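Local coordinates for protein NAD-dependent epimerase/dehydratase (Methylobacillus flagellatus KT, PDB 3GPI) that is of unknown function but probably binds a dinucleotide such as NAD, as a putative member of the epimerase/dehydratase family, at residues Arg63-Tyr69 / Pro100-Phe106; His221-Arg225 / Gly238-Pro242; Gly111-Gln115 / Thr125-Lys130. All blocks are in the same frame, centred on the assembly; numbering follows the deposited sequence.

How the contacts relate
From the N terminus, contact 1 comes first. It pairs strand 66-69 with the start of strand 103-109 and closes a crossover that holds helices 71-76 and 86-95. Contact 3 follows, just past the end of strand 103-109. It closes a short loop that carries strand 120-121 and leads into helix 132-143. Contact 2, the last, closes a short loop at the end of helix 220-230, tying the start of that helix to the chain that leads to strand 248-249. The three are in series, so none nests or crosses. Contacts 1 and 3 lie about 26 Å apart between centres. Contacts 1 and 2 lie on opposite sides of the chain's centre, about 43 Å apart between centres.

Contact 1: Arg63-Tyr69 / Pro100-Phe106; sequences RPEILVY and PLQHVFF
One face of the Arg63 guanidinium takes Pro100 CD, which lies 3.4 Å from NH1 and is offset toward the rim. Arg63 NH2 has its own partner in the carbonyl of Gly98. The Phe105 ring receives Ile66 CG2 at its edge, in plane, 3.6 Å from Phe105 CD2. His103 CD2 sits over one face of that same ring. Tyr69 and Phe106 meet rim to rim. Their planes are only 13° apart, and neither ring covers the other. Both have CG anti to the backbone N (chi1 -167° and 175°), and the two rings run side by side.

The backbones pair in parallel. Leu67 N donates to His103 O at 3.1 Å, and Leu67 O accepts from Phe105 N at 2.8 Å. Tyr69 N closes the ladder on Phe105 O at 2.8 Å. Where the strands begin, Glu65 O takes a short bond from Gln102 N (2.7 Å) and a weak one from His103 N. Leu101 CD1 touches Leu67 CB.

Strand 66-69 lies between strand 6-9 and strand 103-109 and runs parallel to both, in the central sheet of a Rossmann-type fold. Leu67, Tyr69 and Phe106 face helix 86-95, part of the crossover between the paired strands. On the other face, Phe105 packs on Leu197 and Ile198 of helix 187-201.

Contact 2: His221-Arg225 / Gly238-Pro242; sequences HDLLR and GATPP
His221 and Thr240 make the nearest backbone approach, 6.5 Å between their CA atoms, where one helical turn faces an irregular loop. Within that turn Arg225 N bonds to His221 O. No backbone-to-backbone hydrogen bond crosses the contact, so side chains carry it.

The Arg225 chain is extended from CG to NE, and this carries the guanidinium out to the loop. There it grips a single atom end-on. NH1 of Arg225 lies 2.8 Å from Gly238 O, nearly in line with the carbonyl bond. NH2 of Arg225 is 3.0 Å from the same Gly238 O but comes from above the carbonyl plane. Both N-H groups are bent toward the shared oxygen, at 143° and 136°. The oxygen lies close to the guanidinium plane. One face of that group carries the Thr240 methyl, with CG2 3.6 Å from Arg225 NE. The same methyl reaches Asp222 OD1 and His221 CB.

The Thr240 hydroxyl is linked to the helix through a water, which is 2.7 Å from OG1 and donates a hydrogen bond to Asp222 OD1. A second water accepts from Gly238 N and, weakly, from Arg225 NH1.

The side chains of Pro241 and His221 cross at about a right angle. Pro241 CD sits over the centre of one face of the His221 ring, 3.6 Å from the centroid, in a CH-pi contact. The His221 ring is also held by NE2, which bonds to Pro176 O.

The contact joins helix 220-230 to the loop leading to strand 248-249. Asn179 bridges both sides by bonding His221 N and Pro241 O. On helix 220-230, Leu223 packs against helix 266-277, and Leu223 and Leu224 touch helix 164-168.

Contact 3: Gly111-Gln115 / Thr125-Lys130; sequences GVYGQ and TPPIAK
Gln115 supplies the two straight hydrogen bonds. Its OE1 accepts from Ile128 N at 2.9 Å, and its NE2 gives to Pro126 O at 3.0 Å, close to the amide plane. The chain bends at chi2 (-98°), which brings both ends of the amide to the backbone of 125-130. With an alanine here, Ile128 N and Pro126 O would probably lose their shared mate and the two loops would be less firmly joined. A weak bond runs from Gly114 N to Ile128 O. A water links Gly111 O to Lys130 N.

Apolar contact centres on Pro127. Its CB lies 3.8 Å from Val112 CG2 and equally far from Tyr113 CD1. The CH-pi approach to the Tyr113 ring is off-centre.

At the edge of the Tyr113 ring, in plane, stands the carbonyl of Thr125, with its O 3.3 Å from CE1. Arg153 of strand 149-158 holds the Tyr113 hydroxyl.

Tyr113 is the centre of an inverse gamma turn. The two loops flank strand 120-121, and Val112 and Pro127 pack on Leu138 of helix 132-143. This is the loop region that follows strand 103-109 in the Rossmann-type fold.

Contact 1: Arg63-Tyr69 / Pro100-Phe106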
ATOM      1  N   ARG A  63      -2.346  20.915 -12.524  1.00 13.09           N
ATOM      2  CA  ARG A  63      -3.544  21.308 -11.788  1.00 14.20           C
ATOM      3  C   ARG A  63      -4.378  20.121 -11.271  1.00 14.05           C
ATOM      4  O   ARG A  63      -5.571  20.034 -11.527  1.00 14.63           O
ATOM      5  CB  ARG A  63      -4.401  22.252 -12.660  1.00 14.79           C
ATOM      6  CG  ARG A  63      -3.641  23.547 -12.937  1.00 14.17           C
ATOM      7  CD  ARG A  63      -4.514  24.668 -13.513  1.00 14.17           C
ATOM      8  NE  ARG A  63      -5.606  24.979 -12.585  1.00 12.71           N
ATOM      9  CZ  ARG A  63      -5.461  25.570 -11.407  1.00 14.85           C
ATOM     10  NH1 ARG A  63      -6.521  25.718 -10.626  1.00 14.71           N
ATOM     11  NH2 ARG A  63      -4.304  26.067 -11.006  1.00 15.37           N
ATOM     12  N   PRO A  64      -3.745  19.219 -10.513  1.00 13.45           N
ATOM     13  CA  PRO A  64      -4.553  18.089 -10.042  1.00 13.68           C
ATOM     14  C   PRO A  64      -5.566  18.534  -8.973  1.00 13.68           C
ATOM     15  O   PRO A  64      -5.281  19.443  -8.183  1.00 14.22           O
ATOM     16  CB  PRO A  64      -3.498  17.179  -9.392  1.00 14.39           C
ATOM     17  CG  PRO A  64      -2.453  18.158  -8.880  1.00 14.16           C
ATOM     18  CD  PRO A  64      -2.341  19.119 -10.048  1.00 13.90           C
ATOM     19  N   GLU A  65      -6.722  17.874  -8.930  1.00 14.15           N
ATOM     20  CA  GLU A  65      -7.625  18.003  -7.796  1.00 15.16           C
ATOM     21  C   GLU A  65      -7.275  16.989  -6.718  1.00 13.58           C
ATOM     22  O   GLU A  65      -7.624  17.195  -5.559  1.00 14.47           O
ATOM     23  CB  GLU A  65      -9.055  17.766  -8.253  1.00 15.84           C
ATOM     24  CG  GLU A  65      -9.680  19.040  -8.851  1.00 21.41           C
ATOM     25  CD  GLU A  65      -9.709  19.109 -10.368  1.00 28.33           C
ATOM     26  OE1 GLU A  65      -9.715  18.063 -11.071  1.00 29.80           O
ATOM     27  OE2 GLU A  65      -9.797  20.260 -10.868  1.00 30.25           O
ATOM     28  N   ILE A  66      -6.615  15.886  -7.099  1.00 13.71           N
ATOM     29  CA  ILE A  66      -6.290  14.838  -6.150  1.00 12.82           C
ATOM     30  C   ILE A  66      -4.810  14.484  -6.268  1.00 12.30           C
ATOM     31  O   ILE A  66      -4.294  14.304  -7.386  1.00 13.09           O
ATOM     32  CB  ILE A  66      -7.130  13.558  -6.406  1.00 13.19           C
ATOM     33  CG1 ILE A  66      -8.625  13.832  -6.372  1.00 16.57           C
ATOM     34  CG2 ILE A  66      -6.747  12.412  -5.456  1.00 15.14           C
ATOM     35  CD1 ILE A  66      -9.208  14.114  -5.015  1.00 21.55           C
ATOM     36  N   LEU A  67      -4.112  14.439  -5.121  1.00 12.67           N
ATOM     37  CA  LEU A  67      -2.769  13.870  -5.063  1.00 12.98           C
ATOM     38  C   LEU A  67      -2.817  12.511  -4.403  1.00 13.07           C
ATOM     39  O   LEU A  67      -3.381  12.407  -3.318  1.00 13.05           O
ATOM     40  CB  LEU A  67      -1.857  14.785  -4.259  1.00 13.65           C
ATOM     41  CG  LEU A  67      -0.456  14.237  -3.945  1.00 14.03           C
ATOM     42  CD1 LEU A  67       0.380  14.006  -5.198  1.00 16.87           C
ATOM     43  CD2 LEU A  67       0.252  15.213  -2.987  1.00 14.97           C
ATOM     44  N   VAL A  68      -2.254  11.483  -5.055  1.00 12.94           N
ATOM     45  CA  VAL A  68      -2.017  10.209  -4.376  1.00 12.45           C
ATOM     46  C   VAL A  68      -0.510  10.100  -4.204  1.00 12.16           C
ATOM     47  O   VAL A  68       0.214  10.080  -5.201  1.00 14.04           O
ATOM     48  CB  VAL A  68      -2.541   8.998  -5.201  1.00 11.89           C
ATOM     49  CG1 VAL A  68      -2.314   7.723  -4.416  1.00 13.70           C
ATOM     50  CG2 VAL A  68      -4.011   9.178  -5.503  1.00 13.23           C
ATOM     51  N   TYR A  69      -0.050  10.064  -2.960  1.00 14.22           N
ATOM     52  CA  TYR A  69       1.371  10.070  -2.704  1.00 16.06           C
ATOM     53  C   TYR A  69       1.790   8.687  -2.234  1.00 16.78           C
ATOM     54  O   TYR A  69       1.390   8.263  -1.157  1.00 16.27           O
ATOM     55  CB  TYR A  69       1.690  11.139  -1.654  1.00 16.89           C
ATOM     56  CG  TYR A  69       3.158  11.446  -1.521  1.00 19.47           C
ATOM     57  CD1 TYR A  69       3.755  12.403  -2.324  1.00 19.95           C
ATOM     58  CD2 TYR A  69       3.945  10.755  -0.603  1.00 22.67           C
ATOM     59  CE1 TYR A  69       5.097  12.672  -2.224  1.00 23.53           C
ATOM     60  CE2 TYR A  69       5.290  11.035  -0.474  1.00 25.72           C
ATOM     61  CZ  TYR A  69       5.856  11.983  -1.297  1.00 25.27           C
ATOM     62  OH  TYR A  69       7.197  12.241  -1.187  1.00 27.40           O
ATOM     63  N   PRO A 100      -5.634  23.235  -7.747  1.00 14.68           N
ATOM     64  CA  PRO A 100      -6.965  23.192  -7.165  1.00 15.47           C
ATOM     65  C   PRO A 100      -7.108  21.910  -6.344  1.00 16.46           C
ATOM     66  O   PRO A 100      -8.053  21.149  -6.515  1.00 16.88           O
ATOM     67  CB  PRO A 100      -7.849  23.184  -8.398  1.00 14.29           C
ATOM     68  CG  PRO A 100      -7.068  22.375  -9.375  1.00 14.57           C
ATOM     69  CD  PRO A 100      -5.619  22.792  -9.140  1.00 14.85           C
ATOM     70  N   LEU A 101      -6.154  21.700  -5.452  1.00 16.02           N
ATOM     71  CA  LEU A 101      -6.070  20.448  -4.720  1.00 17.20           C
ATOM     72  C   LEU A 101      -7.201  20.308  -3.700  1.00 17.69           C
ATOM     73  O   LEU A 101      -7.386  21.170  -2.831  1.00 19.84           O
ATOM     74  CB  LEU A 101      -4.694  20.403  -4.042  1.00 18.97           C
ATOM     75  CG  LEU A 101      -4.257  19.098  -3.378  1.00 19.97           C
ATOM     76  CD1 LEU A 101      -4.167  18.044  -4.457  1.00 22.65           C
ATOM     77  CD2 LEU A 101      -2.877  19.298  -2.721  1.00 20.39           C
ATOM     78  N   GLN A 102      -7.958  19.220  -3.815  1.00 16.68           N
ATOM     79  CA  GLN A 102      -9.108  18.965  -2.942  1.00 18.04           C
ATOM     80  C   GLN A 102      -8.853  17.848  -1.937  1.00 17.15           C
ATOM     81  O   GLN A 102      -9.528  17.773  -0.914  1.00 17.96           O
ATOM     82  CB  GLN A 102     -10.323  18.584  -3.780  1.00 19.82           C
ATOM     83  CG  GLN A 102     -10.840  19.732  -4.647  1.00 25.09           C
ATOM     84  CD  GLN A 102     -11.897  19.274  -5.631  1.00 32.12           C
ATOM     85  OE1 GLN A 102     -11.843  18.146  -6.150  1.00 36.24           O
ATOM     86  NE2 GLN A 102     -12.841  20.163  -5.937  1.00 35.95           N
ATOM     87  N   HIS A 103      -7.925  16.949  -2.226  1.00 15.23           N
ATOM     88  CA  HIS A 103      -7.687  15.839  -1.326  1.00 14.90           C
ATOM     89  C   HIS A 103      -6.330  15.248  -1.582  1.00 13.04           C
ATOM     90  O   HIS A 103      -5.866  15.174  -2.713  1.00 13.87           O
ATOM     91  CB  HIS A 103      -8.747  14.733  -1.482  1.00 14.83           C
ATOM     92  CG  HIS A 103      -9.025  13.999  -0.201  1.00 15.75           C
ATOM     93  ND1 HIS A 103      -9.720  14.556   0.846  1.00 16.78           N
ATOM     94  CD2 HIS A 103      -8.615  12.782   0.232  1.00 14.60           C
ATOM     95  CE1 HIS A 103      -9.799  13.687   1.839  1.00 17.01           C
ATOM     96  NE2 HIS A 103      -9.130  12.605   1.494  1.00 14.10           N
ATOM     97  N   VAL A 104      -5.693  14.816  -0.492  1.00 13.26           N
ATOM     98  CA  VAL A 104      -4.455  14.051  -0.566  1.00 13.45           C
ATOM     99  C   VAL A 104      -4.676  12.643  -0.020  1.00 12.77           C
ATOM    100  O   VAL A 104      -5.124  12.482   1.104  1.00 13.59           O
ATOM    101  CB  VAL A 104      -3.355  14.706   0.247  1.00 13.93           C
ATOM    102  CG1 VAL A 104      -2.090  13.857   0.182  1.00 14.67           C
ATOM    103  CG2 VAL A 104      -3.082  16.099  -0.260  1.00 16.46           C
ATOM    104  N   PHE A 105      -4.393  11.614  -0.816  1.00 12.10           N
ATOM    105  CA  PHE A 105      -4.357  10.231  -0.333  1.00 13.38           C
ATOM    106  C   PHE A 105      -2.908   9.860  -0.115  1.00 13.99           C
ATOM    107  O   PHE A 105      -2.092   9.937  -1.056  1.00 16.52           O
ATOM    108  CB  PHE A 105      -5.015   9.270  -1.329  1.00 13.42           C
ATOM    109  CG  PHE A 105      -6.487   9.475  -1.490  1.00 12.93           C
ATOM    110  CD1 PHE A 105      -7.366   8.878  -0.600  1.00 13.66           C
ATOM    111  CD2 PHE A 105      -7.016  10.311  -2.484  1.00 12.77           C
ATOM    112  CE1 PHE A 105      -8.724   9.049  -0.727  1.00 13.33           C
ATOM    113  CE2 PHE A 105      -8.399  10.485  -2.606  1.00 14.65           C
ATOM    114  CZ  PHE A 105      -9.250   9.868  -1.735  1.00 14.10           C
ATOM    115  N   PHE A 106      -2.557   9.481   1.124  1.00 13.26           N
ATOM    116  CA  PHE A 106      -1.174   9.208   1.425  1.00 14.57           C
ATOM    117  C   PHE A 106      -1.034   7.738   1.774  1.00 13.45           C
ATOM    118  O   PHE A 106      -1.709   7.266   2.715  1.00 14.03           O
ATOM    119  CB  PHE A 106      -0.749  10.104   2.595  1.00 15.94           C
ATOM    120  CG  PHE A 106       0.639   9.844   3.095  1.00 17.80           C
ATOM    121  CD1 PHE A 106       1.745  10.365   2.437  1.00 20.93           C
ATOM    122  CD2 PHE A 106       0.836   9.077   4.234  1.00 17.52           C
ATOM    123  CE1 PHE A 106       3.058  10.104   2.894  1.00 22.58           C
ATOM    124  CE2 PHE A 106       2.129   8.817   4.710  1.00 20.09           C
ATOM    125  CZ  PHE A 106       3.233   9.319   4.045  1.00 21.25           C
TER

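Contact 2: His221-Arg225 / Gly238-Pro242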
ATOM      1  N   HIS A 221       3.933 -19.355   9.451  1.00 12.56           N
ATOM      2  CA  HIS A 221       4.074 -20.771   9.141  1.00 11.79           C
ATOM      3  C   HIS A 221       2.836 -21.382   8.544  1.00 12.76           C
ATOM      4  O   HIS A 221       2.938 -22.292   7.745  1.00 13.74           O
ATOM      5  CB  HIS A 221       4.542 -21.582  10.384  1.00 12.95           C
ATOM      6  CG  HIS A 221       6.017 -21.486  10.624  1.00 13.39           C
ATOM      7  ND1 HIS A 221       6.870 -22.529  10.334  1.00 16.05           N
ATOM      8  CD2 HIS A 221       6.791 -20.469  11.091  1.00 14.57           C
ATOM      9  CE1 HIS A 221       8.108 -22.156  10.618  1.00 15.56           C
ATOM     10  NE2 HIS A 221       8.089 -20.919  11.080  1.00 15.33           N
ATOM     11  N   ASP A 222       1.662 -20.882   8.916  1.00 12.50           N
ATOM     12  CA  ASP A 222       0.468 -21.398   8.275  1.00 12.83           C
ATOM     13  C   ASP A 222       0.414 -20.990   6.807  1.00 13.29           C
ATOM     14  O   ASP A 222      -0.001 -21.774   5.954  1.00 12.63           O
ATOM     15  CB  ASP A 222      -0.797 -20.905   8.979  1.00 12.80           C
ATOM     16  CG  ASP A 222      -1.029 -21.563  10.334  1.00 15.38           C
ATOM     17  OD1 ASP A 222      -0.323 -22.531  10.686  1.00 17.26           O
ATOM     18  OD2 ASP A 222      -1.931 -21.064  11.020  1.00 17.27           O
ATOM     19  N   LEU A 223       0.836 -19.775   6.494  1.00 11.97           N
ATOM     20  CA  LEU A 223       0.850 -19.327   5.110  1.00 12.94           C
ATOM     21  C   LEU A 223       1.889 -20.116   4.314  1.00 12.28           C
ATOM     22  O   LEU A 223       1.589 -20.585   3.223  1.00 13.46           O
ATOM     23  CB  LEU A 223       1.168 -17.824   5.069  1.00 12.90           C
ATOM     24  CG  LEU A 223       1.287 -17.262   3.661  1.00 12.38           C
ATOM     25  CD1 LEU A 223      -0.004 -17.452   2.823  1.00 14.49           C
ATOM     26  CD2 LEU A 223       1.637 -15.794   3.689  1.00 14.96           C
ATOM     27  N   LEU A 224       3.076 -20.284   4.884  1.00 13.11           N
ATOM     28  CA  LEU A 224       4.151 -21.013   4.197  1.00 12.54           C
ATOM     29  C   LEU A 224       3.755 -22.462   3.954  1.00 13.02           C
ATOM     30  O   LEU A 224       3.980 -22.944   2.861  1.00 12.89           O
ATOM     31  CB  LEU A 224       5.452 -20.895   4.974  1.00 14.14           C
ATOM     32  CG  LEU A 224       6.100 -19.532   4.965  1.00 13.14           C
ATOM     33  CD1 LEU A 224       7.144 -19.473   6.095  1.00 15.96           C
ATOM     34  CD2 LEU A 224       6.710 -19.215   3.581  1.00 15.42           C
ATOM     35  N   ARG A 225       3.120 -23.115   4.933  1.00 13.09           N
ATOM     36  CA  ARG A 225       2.694 -24.498   4.712  1.00 12.47           C
ATOM     37  C   ARG A 225       1.598 -24.585   3.670  1.00 13.05           C
ATOM     38  O   ARG A 225       1.606 -25.512   2.881  1.00 13.98           O
ATOM     39  CB  ARG A 225       2.239 -25.126   6.018  1.00 12.97           C
ATOM     40  CG  ARG A 225       3.388 -25.475   6.942  1.00 14.42           C
ATOM     41  CD  ARG A 225       2.839 -26.054   8.197  1.00 16.40           C
ATOM     42  NE  ARG A 225       3.904 -26.569   9.034  1.00 20.34           N
ATOM     43  CZ  ARG A 225       3.720 -27.577   9.879  1.00 22.32           C
ATOM     44  NH1 ARG A 225       2.537 -28.196   9.945  1.00 22.94           N
ATOM     45  NH2 ARG A 225       4.740 -27.968  10.631  1.00 23.41           N
ATOM     46  N   GLY A 238       3.669 -32.105  11.516  1.00 18.84           N
ATOM     47  CA  GLY A 238       3.830 -31.799  12.914  1.00 19.11           C
ATOM     48  C   GLY A 238       3.342 -30.401  13.214  1.00 20.73           C
ATOM     49  O   GLY A 238       2.959 -29.640  12.322  1.00 20.06           O
ATOM     50  N   ALA A 239       3.359 -30.069  14.487  1.00 20.76           N
ATOM     51  CA  ALA A 239       2.979 -28.731  14.952  1.00 21.89           C
ATOM     52  C   ALA A 239       3.870 -27.663  14.332  1.00 21.71           C
ATOM     53  O   ALA A 239       5.047 -27.868  14.126  1.00 22.12           O
ATOM     54  CB  ALA A 239       3.094 -28.667  16.456  1.00 23.05           C
ATOM     55  N   THR A 240       3.280 -26.506  14.021  1.00 22.08           N
ATOM     56  CA  THR A 240       4.074 -25.312  13.744  1.00 21.27           C
ATOM     57  C   THR A 240       4.656 -24.767  15.040  1.00 21.34           C
ATOM     58  O   THR A 240       4.236 -25.161  16.139  1.00 21.40           O
ATOM     59  CB  THR A 240       3.210 -24.218  13.113  1.00 20.07           C
ATOM     60  OG1 THR A 240       2.093 -23.978  13.967  1.00 21.87           O
ATOM     61  CG2 THR A 240       2.669 -24.643  11.768  1.00 20.23           C
ATOM     62  N   PRO A 241       5.637 -23.862  14.952  1.00 21.42           N
ATOM     63  CA  PRO A 241       6.118 -23.229  16.174  1.00 21.35           C
ATOM     64  C   PRO A 241       4.961 -22.463  16.833  1.00 21.86           C
ATOM     65  O   PRO A 241       3.996 -22.115  16.166  1.00 21.15           O
ATOM     66  CB  PRO A 241       7.207 -22.288  15.674  1.00 22.68           C
ATOM     67  CG  PRO A 241       7.575 -22.806  14.305  1.00 21.20           C
ATOM     68  CD  PRO A 241       6.313 -23.341  13.749  1.00 21.98           C
ATOM     69  N   PRO A 242       4.997 -22.255  18.151  1.00 21.82           N
ATOM     70  CA  PRO A 242       3.982 -21.447  18.801  1.00 22.17           C
ATOM     71  C   PRO A 242       3.767 -20.092  18.087  1.00 21.45           C
ATOM     72  O   PRO A 242       4.730 -19.433  17.623  1.00 21.37           O
ATOM     73  CB  PRO A 242       4.569 -21.239  20.245  1.00 23.03           C
ATOM     74  CG  PRO A 242       5.978 -21.598  20.144  1.00 25.06           C
ATOM     75  CD  PRO A 242       6.063 -22.662  19.096  1.00 22.48           C
TER
HETATM   76  O   HOH W   1       0.706 -21.787  13.227  1.00 18.61           O
HETATM   77  O   HOH W   2       1.424 -31.278   9.990  1.00 25.56           O

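Contact 3: Gly111-Gln115 / Thr125-Lys130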
ATOM      1  N   GLY A 111       3.468  -0.816   9.432  1.00 14.67           N
ATOM      2  CA  GLY A 111       4.701  -1.002  10.236  1.00 14.80           C
ATOM      3  C   GLY A 111       4.793   0.077  11.287  1.00 16.01           C
ATOM      4  O   GLY A 111       5.579  -0.060  12.230  1.00 17.53           O
ATOM      5  N   VAL A 112       4.002   1.146  11.199  1.00 15.18           N
ATOM      6  CA  VAL A 112       3.991   2.162  12.260  1.00 15.72           C
ATOM      7  C   VAL A 112       3.492   1.585  13.558  1.00 15.82           C
ATOM      8  O   VAL A 112       3.833   2.115  14.638  1.00 15.52           O
ATOM      9  CB  VAL A 112       3.177   3.433  11.902  1.00 16.24           C
ATOM     10  CG1 VAL A 112       3.767   4.094  10.651  1.00 15.13           C
ATOM     11  CG2 VAL A 112       1.706   3.157  11.685  1.00 15.28           C
ATOM     12  N   TYR A 113       2.729   0.502  13.497  1.00 15.14           N
ATOM     13  CA  TYR A 113       2.312  -0.224  14.703  1.00 16.16           C
ATOM     14  C   TYR A 113       3.452  -1.139  15.089  1.00 16.91           C
ATOM     15  O   TYR A 113       3.487  -2.308  14.685  1.00 18.09           O
ATOM     16  CB  TYR A 113       1.047  -1.056  14.426  1.00 16.19           C
ATOM     17  CG  TYR A 113      -0.166  -0.237  14.092  1.00 15.93           C
ATOM     18  CD1 TYR A 113      -0.898   0.409  15.084  1.00 16.87           C
ATOM     19  CD2 TYR A 113      -0.617  -0.146  12.779  1.00 17.07           C
ATOM     20  CE1 TYR A 113      -2.026   1.146  14.764  1.00 18.12           C
ATOM     21  CE2 TYR A 113      -1.735   0.587  12.459  1.00 19.02           C
ATOM     22  CZ  TYR A 113      -2.438   1.217  13.443  1.00 18.86           C
ATOM     23  OH  TYR A 113      -3.565   1.951  13.098  1.00 21.88           O
ATOM     24  N   GLY A 114       4.408  -0.629  15.850  1.00 17.95           N
ATOM     25  CA  GLY A 114       5.558  -1.445  16.212  1.00 17.58           C
ATOM     26  C   GLY A 114       5.244  -2.334  17.413  1.00 17.57           C
ATOM     27  O   GLY A 114       6.042  -3.228  17.736  1.00 19.59           O
ATOM     28  N   GLN A 115       4.138  -2.092  18.106  1.00 17.30           N
ATOM     29  CA  GLN A 115       3.771  -2.924  19.260  1.00 17.39           C
ATOM     30  C   GLN A 115       3.493  -4.344  18.793  1.00 18.49           C
ATOM     31  O   GLN A 115       2.944  -4.554  17.708  1.00 19.03           O
ATOM     32  CB  GLN A 115       2.563  -2.378  20.014  1.00 17.73           C
ATOM     33  CG  GLN A 115       1.297  -2.153  19.158  1.00 16.98           C
ATOM     34  CD  GLN A 115       1.155  -0.705  18.740  1.00 15.48           C
ATOM     35  OE1 GLN A 115       1.942  -0.160  17.955  1.00 15.79           O
ATOM     36  NE2 GLN A 115       0.116  -0.071  19.263  1.00 17.90           N
ATOM     37  N   THR A 125      -6.320   2.513  17.580  1.00 17.32           N
ATOM     38  CA  THR A 125      -5.154   2.135  18.381  1.00 18.17           C
ATOM     39  C   THR A 125      -3.976   3.082  18.102  1.00 18.60           C
ATOM     40  O   THR A 125      -3.530   3.199  16.942  1.00 18.42           O
ATOM     41  CB  THR A 125      -4.671   0.708  17.965  1.00 17.05           C
ATOM     42  OG1 THR A 125      -5.782  -0.201  17.967  1.00 20.93           O
ATOM     43  CG2 THR A 125      -3.553   0.230  18.936  1.00 19.88           C
ATOM     44  N   PRO A 126      -3.424   3.763  19.127  1.00 19.12           N
ATOM     45  CA  PRO A 126      -2.284   4.606  18.800  1.00 18.84           C
ATOM     46  C   PRO A 126      -1.068   3.772  18.389  1.00 18.44           C
ATOM     47  O   PRO A 126      -0.713   2.847  19.106  1.00 19.71           O
ATOM     48  CB  PRO A 126      -1.996   5.371  20.115  1.00 20.32           C
ATOM     49  CG  PRO A 126      -3.241   5.212  20.932  1.00 20.83           C
ATOM     50  CD  PRO A 126      -3.843   3.908  20.539  1.00 19.52           C
ATOM     51  N   PRO A 127      -0.448   4.084  17.238  1.00 18.20           N
ATOM     52  CA  PRO A 127       0.731   3.327  16.828  1.00 18.55           C
ATOM     53  C   PRO A 127       1.955   3.701  17.674  1.00 18.11           C
ATOM     54  O   PRO A 127       2.191   4.881  17.955  1.00 20.04           O
ATOM     55  CB  PRO A 127       0.952   3.760  15.369  1.00 18.00           C
ATOM     56  CG  PRO A 127       0.318   5.114  15.281  1.00 20.12           C
ATOM     57  CD  PRO A 127      -0.870   5.040  16.195  1.00 18.67           C
ATOM     58  N   ILE A 128       2.712   2.680  18.074  1.00 18.00           N
ATOM     59  CA  ILE A 128       3.964   2.878  18.799  1.00 18.95           C
ATOM     60  C   ILE A 128       5.069   2.426  17.850  1.00 18.19           C
ATOM     61  O   ILE A 128       5.290   1.227  17.688  1.00 18.56           O
ATOM     62  CB  ILE A 128       3.984   2.079  20.134  1.00 18.81           C
ATOM     63  CG1 ILE A 128       2.779   2.429  21.016  1.00 19.43           C
ATOM     64  CG2 ILE A 128       5.299   2.378  20.906  1.00 20.63           C
ATOM     65  CD1 ILE A 128       2.740   1.732  22.356  1.00 22.03           C
ATOM     66  N   ALA A 129       5.730   3.390  17.208  1.00 19.08           N
ATOM     67  CA  ALA A 129       6.759   3.080  16.217  1.00 20.00           C
ATOM     68  C   ALA A 129       7.967   2.575  16.951  1.00 22.00           C
ATOM     69  O   ALA A 129       8.320   3.109  18.016  1.00 23.73           O
ATOM     70  CB  ALA A 129       7.109   4.299  15.386  1.00 18.96           C
ATOM     71  N   LYS A 130       8.591   1.541  16.405  1.00 22.72           N
ATOM     72  CA  LYS A 130       9.743   0.946  17.096  1.00 23.83           C
ATOM     73  C   LYS A 130      10.965   0.953  16.243  1.00 23.90           C
ATOM     74  O   LYS A 130      11.994   0.372  16.633  1.00 24.79           O
ATOM     75  CB  LYS A 130       9.486  -0.502  17.466  1.00 25.27           C
ATOM     76  CG  LYS A 130       8.086  -0.876  17.876  1.00 29.96           C
ATOM     77  CD  LYS A 130       7.638  -0.193  19.167  1.00 33.72           C
ATOM     78  CE  LYS A 130       8.812   0.031  20.112  1.00 35.75           C
ATOM     79  NZ  LYS A 130       8.360   0.676  21.339  1.00 34.71           N
TER
HETATM   80  O   HOH W   3       7.568   0.807  13.745  1.00 23.57           O